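Local coordinates for protein manganese lipoxygenase (Gaeumannomyces graminis, PDB 5FX8) that oxidises linoleic and alpha-linolenic acids with molecular oxygen at a manganese centre, giving 11S- and 13R-hydroperoxy fatty acids, at residues 264-267 and 268-272; 199-202 and 203-207; 580-583 and 584-588. One frame throughout, in Å; residues are numbered along the deposited sequence.

Contacts 1 and 2 are both helix starts: each joins a loop to the first turn of the helix that follows, 268-305 and 203-208, their centres about 21 Å apart. Contact 3 lies within helix 566-587 and runs to its last turn, its centre about 38 Å and 39 Å from theirs. All three are partly buried; contact 3 is nearer the chain's centre (about 20 Å, against about 30 and 32 Å), yet it alone meets the zonadhesin chain. Contact 1 sets a proline on an indole and gathers acids round a water, contact 2 caps its helix with a threonine hydroxyl and packs a leucine against threonines of the loop, and contact 3 relies on regular backbone bonds and a guanidinium laid over a carbonyl.

Contact 1: 264-267 and 268-272; sequences PLDD and KDDWL
The N-terminal turn of helix 268-305, which further along carries the manganese ligands H290 and H294, is joined to its lead-in loop where P264 packs on W271. The pyrrolidine lies over one face of the indole. P264 CD sits 3.5 Å from the centroid of the W271 six-membered ring and 9° off the ring normal, a CH-pi contact, while P264 CG approaches W271 CZ2 at 3.5 Å. The indole is placed there by its first torsion, with CG anti to the backbone N (chi1 170°), which directs it back toward the loop, against P264. W271 NE1 is hydrogen-bonded to D161, and P249 and I252 of strand 246-253 also pack on the side chain. D267 holds the N-cap position without a capping bond from its carboxylate; separately, its backbone O accepts from W271 N at 3.0 Å, with a near-straight N-H...O angle of 167°, an i to i+4 bond of the first turn. Beside this turn one water accepts from D267 N and donates to two carboxylates, reaching D266 OD2 at 3.1 Å and D270 OD2 at 3.0 Å. Those two oxygens are 4.5 Å apart, D266 OD2 to D270 OD2. Such a pair of acids would be expected to repel; the bridging water and the salt bridge from K508 to D266 probably offset this, as would the positive end of the helix dipole.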
# COMPACT_ATOMS: atom_id res chain seq x y z
N PRO A 264 26.22 7.73 -20.60
CA PRO A 264 26.70 8.81 -19.73
C PRO A 264 27.75 9.72 -20.38
O PRO A 264 28.15 10.71 -19.75
CB PRO A 264 27.29 8.07 -18.53
CG PRO A 264 26.58 6.79 -18.51
CD PRO A 264 26.22 6.44 -19.92
N LEU A 265 28.20 9.44 -21.59
CA LEU A 265 29.11 10.31 -22.33
C LEU A 265 28.38 11.27 -23.27
O LEU A 265 29.03 12.14 -23.86
CB LEU A 265 30.12 9.49 -23.13
CG LEU A 265 31.10 8.67 -22.29
CD1 LEU A 265 32.12 8.07 -23.20
CD2 LEU A 265 31.74 9.53 -21.22
N ASP A 266 27.08 11.11 -23.46
CA ASP A 266 26.26 12.09 -24.16
C ASP A 266 26.26 13.41 -23.39
O ASP A 266 26.75 13.50 -22.27
CB ASP A 266 24.81 11.61 -24.29
CG ASP A 266 24.61 10.64 -25.41
OD1 ASP A 266 24.80 9.44 -25.19
OD2 ASP A 266 24.24 11.07 -26.51
N ASP A 267 25.66 14.42 -23.99
CA ASP A 267 25.44 15.66 -23.28
C ASP A 267 24.69 15.38 -21.99
O ASP A 267 23.91 14.43 -21.89
CB ASP A 267 24.66 16.67 -24.14
CG ASP A 267 25.47 17.20 -25.33
OD1 ASP A 267 26.53 16.61 -25.64
OD2 ASP A 267 25.03 18.18 -25.98
N LYS A 268 24.93 16.22 -21.00
CA LYS A 268 24.32 16.05 -19.69
C LYS A 268 22.81 15.90 -19.79
O LYS A 268 22.24 14.95 -19.25
CB LYS A 268 24.71 17.24 -18.81
CG LYS A 268 24.27 17.19 -17.35
CD LYS A 268 22.78 17.61 -17.20
CE LYS A 268 22.41 18.46 -15.99
NZ LYS A 268 21.09 19.17 -16.21
N ASP A 269 22.13 16.82 -20.49
CA ASP A 269 20.68 16.75 -20.55
C ASP A 269 20.20 15.58 -21.38
O ASP A 269 19.14 15.03 -21.09
CB ASP A 269 20.09 18.03 -21.12
CG ASP A 269 20.33 19.20 -20.22
OD1 ASP A 269 20.33 19.00 -18.99
OD2 ASP A 269 20.54 20.31 -20.74
N ASP A 270 20.95 15.16 -22.39
CA ASP A 270 20.52 13.99 -23.13
C ASP A 270 20.56 12.75 -22.25
O ASP A 270 19.63 11.93 -22.27
CB ASP A 270 21.38 13.78 -24.37
CG ASP A 270 21.07 14.77 -25.46
OD1 ASP A 270 20.05 15.48 -25.37
OD2 ASP A 270 21.86 14.83 -26.42
N TRP A 271 21.65 12.57 -21.50
CA TRP A 271 21.74 11.37 -20.67
C TRP A 271 20.72 11.42 -19.56
O TRP A 271 20.06 10.41 -19.27
CB TRP A 271 23.14 11.21 -20.09
CG TRP A 271 23.25 10.13 -19.04
CD1 TRP A 271 23.53 10.31 -17.74
CD2 TRP A 271 23.04 8.72 -19.22
NE1 TRP A 271 23.54 9.11 -17.07
CE2 TRP A 271 23.24 8.11 -17.95
CE3 TRP A 271 22.72 7.91 -20.31
CZ2 TRP A 271 23.13 6.75 -17.75
CZ3 TRP A 271 22.61 6.53 -20.10
CH2 TRP A 271 22.82 5.97 -18.84
N LEU A 272 20.55 12.59 -18.95
CA LEU A 272 19.54 12.70 -17.91
C LEU A 272 18.16 12.38 -18.46
O LEU A 272 17.38 11.65 -17.83
CB LEU A 272 19.59 14.09 -17.30
CG LEU A 272 18.52 14.41 -16.26
CD1 LEU A 272 18.52 13.44 -15.14
CD2 LEU A 272 18.73 15.78 -15.72
O HOH W 1 24.76 14.13 -26.43

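Contact 2: 199-202 and 203-207; sequences TATT and LEALH
L206 reaches back from the first turn of helix 203-208 to T199, T201 and T202, and its atoms can be followed outward in order. CB lies close to the backbone of T202, and L206 CG is next, 3.3 Å from T202 O. The first torsion (chi1 -74°) puts CG anti to its own carbonyl carbon, turning the isobutyl group toward the loop. There L206 CG and CD2 both meet the methyl of T201, with L206 CD2 to T201 CG2 at 3.6 Å. The other branch ends at T199, L206 CD1 standing 3.9 Å from T199 OG1 and also near the CB and CG2 of that threonine. Beyond the loop the same leucine packs on Y239, L250 and L212, so the side chain also contacts three strands of the five-stranded sheet.

T202 is the N-cap of the helix. Its hydroxyl accepts from A205 N, with T202 OG1 to A205 N 2.9 Å and an N-H...O angle of 168°, a capping bond that satisfies an N-H of the first turn. OG1 stands between the backbone N and the carbonyl carbon (chi1 71°), which brings it to the A205 N-H. The backbone of the same residue adds a second grip, L206 N to T202 O at 2.8 Å.

Ahead of the cap, T199 OG1 accepts from T201 N at 3.2 Å, an ST turn at the end of helix 192-199, where A200 leaves helical geometry with positive phi. That hydroxyl is also hydrogen-bonded to V195 O. T201 OG1 touches the A205 methyl, T201 OG1 to A205 CB 3.4 Å.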
# COMPACT_ATOMS: atom_id res chain seq x y z
N THR A 199 33.95 2.28 -19.95
CA THR A 199 34.10 1.09 -19.15
C THR A 199 35.52 0.57 -19.07
O THR A 199 35.77 -0.34 -18.27
CB THR A 199 33.24 -0.04 -19.71
OG1 THR A 199 33.77 -0.45 -20.97
CG2 THR A 199 31.84 0.43 -19.88
N ALA A 200 36.44 1.10 -19.87
CA ALA A 200 37.83 0.68 -20.03
C ALA A 200 37.97 -0.69 -20.66
O ALA A 200 39.05 -1.27 -20.63
CB ALA A 200 38.60 0.71 -18.70
N THR A 201 36.90 -1.23 -21.24
CA THR A 201 36.98 -2.54 -21.86
C THR A 201 35.99 -2.54 -23.01
O THR A 201 35.62 -1.47 -23.51
CB THR A 201 36.79 -3.64 -20.79
OG1 THR A 201 36.81 -4.95 -21.36
CG2 THR A 201 35.51 -3.45 -19.98
N THR A 202 35.58 -3.70 -23.48
CA THR A 202 34.66 -3.77 -24.62
C THR A 202 33.37 -4.47 -24.24
O THR A 202 33.31 -5.21 -23.26
CB THR A 202 35.27 -4.53 -25.79
OG1 THR A 202 35.33 -5.91 -25.45
CG2 THR A 202 36.65 -4.03 -26.06
N LEU A 203 32.34 -4.24 -25.06
CA LEU A 203 31.10 -4.99 -24.91
C LEU A 203 31.32 -6.48 -25.05
O LEU A 203 30.70 -7.27 -24.35
CB LEU A 203 30.07 -4.53 -25.94
CG LEU A 203 29.28 -3.26 -25.68
CD1 LEU A 203 28.20 -3.23 -26.68
CD2 LEU A 203 28.68 -3.22 -24.32
N GLU A 204 32.18 -6.90 -25.98
CA GLU A 204 32.46 -8.33 -26.10
C GLU A 204 33.07 -8.87 -24.82
O GLU A 204 32.62 -9.89 -24.30
CB GLU A 204 33.38 -8.56 -27.30
CG GLU A 204 32.71 -8.29 -28.65
CD GLU A 204 32.42 -6.78 -28.97
OE1 GLU A 204 33.16 -5.87 -28.52
OE2 GLU A 204 31.43 -6.51 -29.70
N ALA A 205 34.08 -8.19 -24.28
CA ALA A 205 34.73 -8.70 -23.08
C ALA A 205 33.80 -8.62 -21.88
O ALA A 205 33.77 -9.54 -21.05
CB ALA A 205 36.02 -7.95 -22.80
N LEU A 206 33.03 -7.54 -21.77
CA LEU A 206 32.08 -7.46 -20.67
C LEU A 206 31.05 -8.57 -20.76
O LEU A 206 30.66 -9.15 -19.75
CB LEU A 206 31.40 -6.10 -20.64
CG LEU A 206 32.28 -4.97 -20.15
CD1 LEU A 206 31.59 -3.66 -20.41
CD2 LEU A 206 32.55 -5.15 -18.69
N HIS A 207 30.62 -8.88 -21.98
CA HIS A 207 29.66 -9.96 -22.19
C HIS A 207 30.28 -11.32 -21.84
O HIS A 207 29.67 -12.13 -21.13
CB HIS A 207 29.18 -9.91 -23.64
CG HIS A 207 28.10 -10.90 -23.97
ND1 HIS A 207 27.68 -11.11 -25.26
CD2 HIS A 207 27.37 -11.72 -23.20
CE1 HIS A 207 26.74 -12.04 -25.27
NE2 HIS A 207 26.53 -12.42 -24.03

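Contact 3: 580-583 and 584-588; sequences GRIS and REIAG
Backbone hydrogen bonds link G580, R581, I582 and S583 to R584, E585, I586 and A587, each residue to the one four places on. R584 N to G580 O is 3.0 Å, and A587 N to S583 O is 2.9 Å with an N-H...O angle of 169°.

The R584 guanidinium lies flat over the G580 carbonyl, whose oxygen stands 3.2 Å above the guanidinium plane, over its centre; the bend at chi3 (-64°) folds it back along the helix. This is contact through a face: R584 NH1 is badly angled for a bond to G580 O, which takes the backbone N-H of R584. R584 NH2 has a long, weak ion pair with E577. S583 OG has T579 O as its main partner, with G580 O also within reach of the same proton. R581 and R584 cross with their guanidinium planes 87° apart, R581 CG to R584 NH2 3.9 Å. R581 makes a long, weak ion pair with E254 of the zonadhesin chain.

These residues form the last turns of helix 566-587; G588 is the first to leave helical angles.

Between the two segments the apolar side-chain contact is I582 CG2 to I586 CD1, 3.9 Å, the two lying side by side; I586 also packs on T605 and N608.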
# COMPACT_ATOMS: atom_id res chain seq x y z
N GLY A 580 10.69 -7.28 14.84
CA GLY A 580 11.15 -6.12 15.57
C GLY A 580 12.61 -5.81 15.29
O GLY A 580 12.99 -4.66 15.07
N ARG A 581 13.45 -6.85 15.28
CA ARG A 581 14.85 -6.65 14.92
C ARG A 581 14.96 -6.10 13.51
O ARG A 581 15.72 -5.16 13.26
CB ARG A 581 15.62 -7.95 15.03
CG ARG A 581 16.32 -8.19 16.33
CD ARG A 581 16.79 -9.64 16.43
NE ARG A 581 17.98 -9.92 15.62
CZ ARG A 581 19.22 -10.00 16.10
NH1 ARG A 581 19.46 -9.81 17.39
NH2 ARG A 581 20.23 -10.27 15.27
N ILE A 582 14.22 -6.69 12.58
CA ILE A 582 14.38 -6.30 11.18
C ILE A 582 13.91 -4.86 10.99
O ILE A 582 14.53 -4.09 10.25
CB ILE A 582 13.63 -7.28 10.27
CG1 ILE A 582 14.30 -8.65 10.29
CG2 ILE A 582 13.55 -6.75 8.85
CD1 ILE A 582 13.47 -9.75 9.71
N SER A 583 12.84 -4.47 11.68
CA SER A 583 12.32 -3.14 11.44
C SER A 583 13.20 -2.10 12.10
O SER A 583 13.39 -1.01 11.55
CB SER A 583 10.88 -3.06 11.92
OG SER A 583 10.80 -3.10 13.30
N ARG A 584 13.77 -2.40 13.26
CA ARG A 584 14.76 -1.48 13.81
C ARG A 584 15.98 -1.36 12.89
O ARG A 584 16.48 -0.25 12.69
CB ARG A 584 15.16 -1.91 15.21
CG ARG A 584 14.08 -1.62 16.21
CD ARG A 584 14.51 -1.88 17.61
NE ARG A 584 14.81 -3.29 17.86
CZ ARG A 584 13.92 -4.22 18.16
NH1 ARG A 584 12.62 -3.94 18.24
NH2 ARG A 584 14.33 -5.45 18.36
N GLU A 585 16.46 -2.46 12.31
CA GLU A 585 17.57 -2.35 11.36
C GLU A 585 17.21 -1.45 10.19
O GLU A 585 18.03 -0.64 9.75
CB GLU A 585 18.02 -3.71 10.83
CG GLU A 585 18.62 -4.65 11.85
CD GLU A 585 18.77 -6.08 11.33
OE1 GLU A 585 18.49 -6.32 10.13
OE2 GLU A 585 19.17 -6.97 12.12
N ILE A 586 16.01 -1.58 9.64
CA ILE A 586 15.70 -0.83 8.43
C ILE A 586 15.45 0.63 8.75
O ILE A 586 15.99 1.53 8.10
CB ILE A 586 14.52 -1.47 7.67
CG1 ILE A 586 14.94 -2.85 7.18
CG2 ILE A 586 14.09 -0.57 6.50
CD1 ILE A 586 13.86 -3.59 6.54
N ALA A 587 14.63 0.91 9.77
CA ALA A 587 14.39 2.30 10.14
C ALA A 587 15.65 3.01 10.61
O ALA A 587 15.74 4.24 10.52
CB ALA A 587 13.33 2.40 11.24
N GLY A 588 16.63 2.29 11.12
CA GLY A 588 17.81 3.04 11.49
C GLY A 588 18.75 3.38 10.36
O GLY A 588 19.83 3.90 10.63